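Local coordinates for protein SAM-dependent methyltransferase (Pyrococcus horikoshii, PDB 1WZN) that probably transfers a methyl group from S-adenosyl-L-methionine to an acceptor substrate, and binds the product S-adenosyl-L-homocysteine, at residues 175-178 against 179-182. Sequence-based numbering, arbitrary orientation.
Sequences EVEP and AVQK
Glu177 and Lys182 close a beta hairpin by gripping each other through both backbone polar groups. Glu177 N gives an almost straight bond to Lys182 O at 2.9 Å, and Lys182 N answers to Glu177 O at 3.1 Å, making this an antiparallel hydrogen-bonded pair. Their side chains emerge on the same face of the sheet, where Glu177 OE1 rests 3.6 Å from Lys182 CB, a contact with the aliphatic root of the lysine rather than with its ammonium. Val180 joins them there: with CG1 anti to the carbonyl carbon (chi1 -65°), CG2 falls between the backbone N and the carbonyl carbon, alongside Glu177 and 3.8 Å from Glu177 CB. On the strand before Glu177, Val176 CG1 lies 3.6 Å from Lys182 O.

A type I turn from Pro178 to Gln181 supplies the reversal. Gln181 N bonds to Pro178 O at 3.0 Å, approaching from well above the carbonyl plane. Gln181 has a positive phi (53°), and it and Lys182 both lie opposite Glu177, an arrangement that fits a G1 bulge.

Further out, the lysine chain bends at chi2 (-73°) and leads its NZ away to hydrogen-bond Asn208 OD1. The buried amide of Gln181 is held from both ends, NE2 by Glu214 and the carbonyl of Ile209, OE1 by Arg213 N of a second subunit, whose Pro238 and Ser237 also pack on Glu177 and Ala179. The hairpin thus joins strands 166-177 and 182-192, the central pair of the four-stranded antiparallel sheet, and its tip reaches the segment between strand 198-208 and helix 212-219.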
loop_
_atom_site.group_PDB
_atom_site.type_symbol
_atom_site.label_atom_id
_atom_site.label_comp_id
_atom_site.label_asym_id
_atom_site.label_seq_id
_atom_site.Cartn_x
_atom_site.Cartn_y
_atom_site.Cartn_z
ATOM N N GLU A 175 4.103 16.928 -1.548
ATOM C CA GLU A 175 4.915 16.673 -2.725
ATOM C C GLU A 175 6.342 16.952 -2.268
ATOM O O GLU A 175 6.683 18.085 -1.926
ATOM C CB GLU A 175 4.489 17.605 -3.862
ATOM C CG GLU A 175 3.194 17.151 -4.541
ATOM C CD GLU A 175 2.446 18.274 -5.238
ATOM O OE1 GLU A 175 3.101 19.140 -5.858
ATOM O OE2 GLU A 175 1.192 18.280 -5.177
ATOM N N VAL A 176 7.161 15.906 -2.237
ATOM C CA VAL A 176 8.539 16.022 -1.779
ATOM C C VAL A 176 9.587 16.004 -2.885
ATOM O O VAL A 176 9.453 15.283 -3.875
ATOM C CB VAL A 176 8.872 14.887 -0.789
ATOM C CG1 VAL A 176 10.289 15.049 -0.248
ATOM C CG2 VAL A 176 7.863 14.877 0.342
ATOM N N GLU A 177 10.622 16.820 -2.702
ATOM C CA GLU A 177 11.749 16.907 -3.627
ATOM C C GLU A 177 12.954 16.621 -2.730
ATOM O O GLU A 177 13.577 17.537 -2.191
ATOM C CB GLU A 177 11.853 18.309 -4.228
ATOM C CG GLU A 177 10.608 18.748 -4.980
ATOM C CD GLU A 177 10.735 20.141 -5.555
ATOM O OE1 GLU A 177 11.090 21.072 -4.800
ATOM O OE2 GLU A 177 10.473 20.311 -6.766
ATOM N N PRO A 178 13.286 15.332 -2.557
ATOM C CA PRO A 178 14.394 14.854 -1.724
ATOM C C PRO A 178 15.766 15.461 -1.989
ATOM O O PRO A 178 16.474 15.837 -1.049
ATOM C CB PRO A 178 14.374 13.344 -1.962
ATOM C CG PRO A 178 13.661 13.035 -3.239
ATOM C CD PRO A 178 12.751 14.233 -3.381
ATOM N N ALA A 179 16.136 15.553 -3.263
ATOM C CA ALA A 179 17.438 16.089 -3.651
ATOM C C ALA A 179 17.745 17.430 -3.006
ATOM O O ALA A 179 18.830 17.627 -2.451
ATOM C CB ALA A 179 17.514 16.217 -5.167
ATOM N N VAL A 180 16.790 18.351 -3.084
ATOM C CA VAL A 180 16.968 19.680 -2.516
ATOM C C VAL A 180 16.343 19.828 -1.132
ATOM O O VAL A 180 16.272 20.930 -0.589
ATOM C CB VAL A 180 16.396 20.758 -3.464
ATOM C CG1 VAL A 180 17.203 20.777 -4.765
ATOM C CG2 VAL A 180 14.929 20.476 -3.759
ATOM N N GLN A 181 15.900 18.708 -0.564
ATOM C CA GLN A 181 15.306 18.704 0.768
ATOM C C GLN A 181 14.168 19.717 0.914
ATOM O O GLN A 181 14.127 20.509 1.864
ATOM C CB GLN A 181 16.401 18.967 1.808
ATOM C CG GLN A 181 17.373 17.797 1.971
ATOM C CD GLN A 181 18.606 18.157 2.774
ATOM O OE1 GLN A 181 19.706 18.285 2.226
ATOM N NE2 GLN A 181 18.432 18.337 4.078
ATOM N N LYS A 182 13.245 19.682 -0.040
ATOM C CA LYS A 182 12.102 20.580 -0.037
ATOM C C LYS A 182 10.833 19.752 0.034
ATOM O O LYS A 182 10.786 18.621 -0.456
ATOM C CB LYS A 182 12.071 21.428 -1.311
ATOM C CG LYS A 182 13.187 22.461 -1.436
ATOM C CD LYS A 182 12.983 23.644 -0.504
ATOM C CE LYS A 182 13.975 24.764 -0.820
ATOM N NZ LYS A 182 13.781 25.956 0.055
#